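PDB 5IL5: MlnD, which forms the dehydratase domain of a macrolactin trans-AT polyketide synthase and probably removes water from beta-hydroxyacyl intermediates carried by the acyl carrier protein. Local coordinates for residues 108-113 against 127-132; 187-192 against 199-204. All blocks are in the same frame, centred on the assembly; numbering follows the deposited sequence.

Contact 1: 108-113 against 127-132; sequences NEQIRI and EKQSDS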
loop_
_atom_site.group_PDB
_atom_site.type_symbol
_atom_site.label_atom_id
_atom_site.label_comp_id
_atom_site.label_asym_id
_atom_site.label_seq_id
_atom_site.Cartn_x
_atom_site.Cartn_y
_atom_site.Cartn_z
ATOM N N ASN A 108 -4.806 12.878 -18.079
ATOM C CA ASN A 108 -4.871 11.830 -17.073
ATOM C C ASN A 108 -4.362 12.346 -15.734
ATOM O O ASN A 108 -3.197 12.140 -15.381
ATOM C CB ASN A 108 -4.065 10.613 -17.519
ATOM C CG ASN A 108 -4.319 9.400 -16.649
ATOM O OD1 ASN A 108 -5.455 9.132 -16.257
ATOM N ND2 ASN A 108 -3.264 8.658 -16.345
ATOM N N GLU A 109 -5.223 13.033 -14.990
ATOM C CA GLU A 109 -4.895 13.439 -13.633
ATOM C C GLU A 109 -5.035 12.223 -12.730
ATOM O O GLU A 109 -6.109 11.616 -12.661
ATOM C CB GLU A 109 -5.805 14.579 -13.174
ATOM C CG GLU A 109 -5.458 15.958 -13.743
ATOM C CD GLU A 109 -4.089 16.430 -13.324
ATOM O OE1 GLU A 109 -3.747 16.274 -12.136
ATOM O OE2 GLU A 109 -3.350 16.962 -14.174
ATOM N N GLN A 110 -3.954 11.856 -12.051
ATOM C CA GLN A 110 -3.984 10.713 -11.150
ATOM C C GLN A 110 -4.884 11.022 -9.959
ATOM O O GLN A 110 -4.791 12.099 -9.364
ATOM C CB GLN A 110 -2.568 10.376 -10.690
ATOM C CG GLN A 110 -2.361 8.928 -10.269
ATOM C CD GLN A 110 -2.413 7.958 -11.435
ATOM O OE1 GLN A 110 -3.201 7.010 -11.436
ATOM N NE2 GLN A 110 -1.573 8.190 -12.434
ATOM N N ILE A 111 -5.767 10.084 -9.620
ATOM C CA ILE A 111 -6.765 10.276 -8.572
ATOM C C ILE A 111 -6.400 9.421 -7.367
ATOM O O ILE A 111 -6.025 8.252 -7.512
ATOM C CB ILE A 111 -8.171 9.911 -9.083
ATOM C CG1 ILE A 111 -8.532 10.756 -10.307
ATOM C CG2 ILE A 111 -9.206 10.100 -7.970
ATOM C CD1 ILE A 111 -9.436 10.041 -11.290
ATOM N N ARG A 112 -6.537 9.999 -6.175
ATOM C CA ARG A 112 -6.245 9.313 -4.924
ATOM C C ARG A 112 -7.372 9.573 -3.938
ATOM O O ARG A 112 -8.095 10.568 -4.039
ATOM C CB ARG A 112 -4.938 9.797 -4.304
ATOM C CG ARG A 112 -5.074 11.173 -3.683
ATOM C CD ARG A 112 -3.761 11.749 -3.252
ATOM N NE ARG A 112 -3.961 13.009 -2.545
ATOM C CZ ARG A 112 -3.042 13.588 -1.785
ATOM N NH1 ARG A 112 -1.855 13.020 -1.649
ATOM N NH2 ARG A 112 -3.308 14.728 -1.166
ATOM N N ILE A 113 -7.498 8.685 -2.954
ATOM C CA ILE A 113 -8.441 8.865 -1.858
ATOM C C ILE A 113 -7.658 8.921 -0.554
ATOM O O ILE A 113 -6.854 8.026 -0.267
ATOM C CB ILE A 113 -9.493 7.741 -1.823
ATOM C CG1 ILE A 113 -10.455 7.947 -0.650
ATOM C CG2 ILE A 113 -8.829 6.376 -1.738
ATOM C CD1 ILE A 113 -11.691 7.079 -0.717
ATOM N N GLU A 127 -9.390 12.930 -4.369
ATOM C CA GLU A 127 -8.653 14.117 -4.766
ATOM C C GLU A 127 -7.906 13.863 -6.063
ATOM O O GLU A 127 -7.654 12.719 -6.445
ATOM C CB GLU A 127 -7.649 14.548 -3.677
ATOM C CG GLU A 127 -8.226 14.653 -2.263
ATOM C CD GLU A 127 -7.171 14.965 -1.206
ATOM O OE1 GLU A 127 -5.970 14.915 -1.525
ATOM O OE2 GLU A 127 -7.539 15.289 -0.059
ATOM N N LYS A 128 -7.582 14.954 -6.754
ATOM C CA LYS A 128 -6.466 14.929 -7.686
ATOM C C LYS A 128 -5.179 14.781 -6.891
ATOM O O LYS A 128 -4.971 15.478 -5.895
ATOM C CB LYS A 128 -6.407 16.196 -8.538
ATOM C CG LYS A 128 -7.523 16.377 -9.562
ATOM C CD LYS A 128 -7.188 17.526 -10.513
ATOM C CE LYS A 128 -8.264 17.722 -11.570
ATOM N NZ LYS A 128 -8.283 19.103 -12.145
ATOM N N GLN A 129 -4.310 13.876 -7.335
ATOM C CA GLN A 129 -3.039 13.704 -6.646
ATOM C C GLN A 129 -2.131 14.916 -6.825
ATOM O O GLN A 129 -1.344 15.233 -5.928
ATOM C CB GLN A 129 -2.348 12.440 -7.155
ATOM C CG GLN A 129 -1.115 12.084 -6.378
ATOM C CD GLN A 129 -0.621 10.695 -6.684
ATOM O OE1 GLN A 129 -0.353 10.361 -7.836
ATOM N NE2 GLN A 129 -0.522 9.867 -5.654
ATOM N N SER A 130 -2.213 15.596 -7.970
ATOM C CA SER A 130 -1.265 16.668 -8.261
ATOM C C SER A 130 -1.439 17.855 -7.317
ATOM O O SER A 130 -0.451 18.472 -6.903
ATOM C CB SER A 130 -1.403 17.113 -9.715
ATOM O OG SER A 130 -2.683 17.661 -9.953
ATOM N N ASP A 131 -2.682 18.200 -6.966
ATOM C CA ASP A 131 -2.941 19.407 -6.190
ATOM C C ASP A 131 -3.902 19.173 -5.029
ATOM O O ASP A 131 -4.313 20.145 -4.387
ATOM C CB ASP A 131 -3.462 20.528 -7.103
ATOM C CG ASP A 131 -4.837 20.244 -7.667
ATOM O OD1 ASP A 131 -5.278 19.082 -7.641
ATOM O OD2 ASP A 131 -5.475 21.189 -8.164
ATOM N N SER A 132 -4.291 17.925 -4.759
ATOM C CA SER A 132 -5.140 17.547 -3.628
ATOM C C SER A 132 -6.541 18.161 -3.697
ATOM O O SER A 132 -7.259 18.174 -2.688
ATOM C CB SER A 132 -4.485 17.906 -2.283
ATOM O OG SER A 132 -4.661 19.275 -1.966
#
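R112 and E127 form the last hydrogen-bonded pair of an antiparallel beta hairpin in the predicted N-terminal hotdog fold of the dehydratase, where strands 111-117 and 122-128 run out into loops. Here the contact is firm: R112 N donates to E127 O at 3.0 Å, and E127 N returns the bond to R112 O. On the face that these two residues share, a salt bridge doubles the pairing: NE and NH2 of R112 both converge on E127 OE1, with NH2 of R112 the nearer to that oxygen at 2.7 Å. The carboxylate oxygen sits at the edge of the guanidinium, close to its plane, although the two flat groups are turned 46° apart. With CG of R112 set between its backbone N and carbonyl carbon (chi1 74°) and the chain extended as far as NE, the guanidinium reaches along this face; on the way, CD of R112 passes CA of Q129 at 4.0 Å. At the next pair, I111 and K128, the side chains diverge, and I111 packs on I50 and Y135.

Beyond the strand ends the contact loosens toward solvent. One backbone bond extends it, Q129 N to Q110 O at 2.7 Å, and the side chains of Q110 and Q129 lie alongside, pointing the same way, without an amide-to-amide bond. CE of K128 lies 4.0 Å from CG of E109. Last comes exposed S130, whose OG donates to E109 OE1 at 2.8 Å, meeting the carboxylate on its syn side and 28° out of its plane.

Contact 2: 187-192 against 199-204; sequences AAEHCV and LLKIKA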
loop_
_atom_site.group_PDB
_atom_site.type_symbol
_atom_site.label_atom_id
_atom_site.label_comp_id
_atom_site.label_asym_id
_atom_site.label_seq_id
_atom_site.Cartn_x
_atom_site.Cartn_y
_atom_site.Cartn_z
ATOM N N ALA A 187 -28.778 0.319 -17.316
ATOM C CA ALA A 187 -29.373 -0.848 -16.684
ATOM C C ALA A 187 -30.893 -0.771 -16.575
ATOM O O ALA A 187 -31.526 -1.785 -16.266
ATOM C CB ALA A 187 -28.772 -1.039 -15.288
ATOM N N ALA A 188 -31.489 0.393 -16.808
ATOM C CA ALA A 188 -32.936 0.543 -16.706
ATOM C C ALA A 188 -33.635 -0.176 -17.857
ATOM O O ALA A 188 -33.335 0.076 -19.029
ATOM C CB ALA A 188 -33.308 2.024 -16.692
ATOM N N GLU A 189 -34.562 -1.077 -17.521
ATOM C CA GLU A 189 -35.378 -1.752 -18.525
ATOM C C GLU A 189 -36.685 -1.009 -18.794
ATOM O O GLU A 189 -37.095 -0.892 -19.954
ATOM C CB GLU A 189 -35.675 -3.196 -18.103
ATOM C CG GLU A 189 -34.479 -4.147 -18.177
ATOM C CD GLU A 189 -34.900 -5.599 -18.260
ATOM O OE1 GLU A 189 -36.053 -5.905 -17.889
ATOM O OE2 GLU A 189 -34.077 -6.435 -18.697
ATOM N N HIS A 190 -37.359 -0.516 -17.755
ATOM C CA HIS A 190 -38.549 0.305 -17.950
ATOM C C HIS A 190 -38.806 1.108 -16.679
ATOM O O HIS A 190 -38.212 0.855 -15.628
ATOM C CB HIS A 190 -39.769 -0.535 -18.341
ATOM C CG HIS A 190 -40.142 -1.576 -17.335
ATOM N ND1 HIS A 190 -40.821 -1.280 -16.173
ATOM C CD2 HIS A 190 -39.937 -2.914 -17.321
ATOM C CE1 HIS A 190 -41.019 -2.390 -15.486
ATOM N NE2 HIS A 190 -40.493 -3.397 -16.161
ATOM N N CYS A 191 -39.706 2.086 -16.797
ATOM C CA CYS A 191 -39.900 3.114 -15.778
ATOM C C CYS A 191 -41.384 3.371 -15.540
ATOM O O CYS A 191 -42.161 3.463 -16.495
ATOM C CB CYS A 191 -39.192 4.402 -16.222
ATOM S SG CYS A 191 -39.527 5.893 -15.275
ATOM N N VAL A 192 -41.768 3.494 -14.268
ATOM C CA VAL A 192 -43.108 3.918 -13.853
ATOM C C VAL A 192 -42.973 5.138 -12.956
ATOM O O VAL A 192 -42.248 5.098 -11.957
ATOM C CB VAL A 192 -43.871 2.807 -13.106
ATOM C CG1 VAL A 192 -45.277 3.286 -12.727
ATOM C CG2 VAL A 192 -43.976 1.554 -13.949
ATOM N N LEU A 199 -40.432 4.234 -10.022
ATOM C CA LEU A 199 -39.901 2.893 -9.810
ATOM C C LEU A 199 -39.275 2.423 -11.113
ATOM O O LEU A 199 -39.973 2.292 -12.124
ATOM C CB LEU A 199 -40.993 1.926 -9.346
ATOM C CG LEU A 199 -40.549 0.504 -8.983
ATOM C CD1 LEU A 199 -39.581 0.499 -7.802
ATOM C CD2 LEU A 199 -41.750 -0.378 -8.683
ATOM N N LEU A 200 -37.972 2.159 -11.084
ATOM C CA LEU A 200 -37.257 1.646 -12.243
ATOM C C LEU A 200 -37.063 0.142 -12.133
ATOM O O LEU A 200 -36.744 -0.380 -11.062
ATOM C CB LEU A 200 -35.892 2.314 -12.392
ATOM C CG LEU A 200 -35.859 3.835 -12.518
ATOM C CD1 LEU A 200 -34.434 4.301 -12.731
ATOM C CD2 LEU A 200 -36.740 4.297 -13.661
ATOM N N LYS A 201 -37.266 -0.545 -13.251
ATOM C CA LYS A 201 -36.892 -1.945 -13.382
ATOM C C LYS A 201 -35.494 -2.000 -13.968
ATOM O O LYS A 201 -35.256 -1.481 -15.063
ATOM C CB LYS A 201 -37.864 -2.713 -14.276
ATOM C CG LYS A 201 -37.370 -4.108 -14.629
ATOM C CD LYS A 201 -37.340 -5.003 -13.413
ATOM C CE LYS A 201 -37.034 -6.428 -13.810
ATOM N NZ LYS A 201 -35.568 -6.605 -14.013
ATOM N N ILE A 202 -34.571 -2.617 -13.241
ATOM C CA ILE A 202 -33.186 -2.644 -13.667
ATOM C C ILE A 202 -32.735 -4.085 -13.799
ATOM O O ILE A 202 -33.311 -5.007 -13.213
ATOM C CB ILE A 202 -32.264 -1.869 -12.710
ATOM C CG1 ILE A 202 -32.322 -2.444 -11.289
ATOM C CG2 ILE A 202 -32.667 -0.411 -12.703
ATOM C CD1 ILE A 202 -31.083 -2.150 -10.472
ATOM N N LYS A 203 -31.707 -4.271 -14.615
ATOM C CA LYS A 203 -31.053 -5.559 -14.765
ATOM C C LYS A 203 -29.568 -5.318 -14.580
ATOM O O LYS A 203 -28.933 -4.646 -15.401
ATOM C CB LYS A 203 -31.385 -6.183 -16.123
ATOM C CG LYS A 203 -30.686 -7.485 -16.403
ATOM C CD LYS A 203 -31.137 -8.073 -17.725
ATOM C CE LYS A 203 -30.241 -9.216 -18.121
ATOM N NZ LYS A 203 -30.360 -10.327 -17.163
ATOM N N ALA A 204 -29.023 -5.855 -13.497
ATOM C CA ALA A 204 -27.617 -5.661 -13.222
ATOM C C ALA A 204 -26.797 -6.435 -14.239
ATOM O O ALA A 204 -27.262 -7.397 -14.857
ATOM C CB ALA A 204 -27.266 -6.112 -11.807
#
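K201 lies across from both E189 and H190, the signature of a classic beta bulge in the hairpin of strands 188-194 and 197-202, part of the predicted C-terminal hotdog fold. The register supports this: A188 pairs with I202 but H190 with K201, while E189 N donates to K201 O and K201 N to H190 O. The bulge gives K201 two neighbours in different orientations. Over one face of the H190 imidazole stands CB of K201, 3.5 Å from the ring centroid and 19° off the ring normal, a CH-pi contact displaced toward the NE2-CE1 rim. E189 instead runs side by side with K201, pointing the same way. Bends at chi2 and chi4 turn the lysine end back, so that NZ of K201 donates to I202 O at 2.9 Å, from above the carbonyl plane.

The face bearing A188, C191, L200 and I202 is apolar. CD2 of L200 meets CB of C191 at 3.5 Å, and F170 of helix 167-176 touches both residues. L200 and I202 also rest on helix 215-229, as expected of a hotdog sheet folded against its helix.

Polar groups gather round the bulge on the H190/K201 side, which also carries V192 and L199. OE1 of E189 and NZ of K201, 4.0 Å apart, form a long, probably weak salt bridge; the NZ bond to I202 O and the H190 face also restrain K201.

Overall arrangement
Contacts 1 and 2 are each a pairing of neighbouring antiparallel strands, one in each predicted hotdog half of the dehydratase. They follow one another along the chain, 108-113/127-132 closing before 187-192/199-204 opens, and lie on opposite sides of its centre. Their own centres are about 34 Å apart and their nearest atoms about 22 Å, so they do not touch; the halves are joined between them by the pairing of strands 92-98 and 239-245. Contact 1 is peripheral and polar, whereas contact 2 is mostly buried against helices 167-176 and 215-229. Dehydratases of this family generally build their active site from both hotdogs; neither contact contains a residue known here to be catalytic.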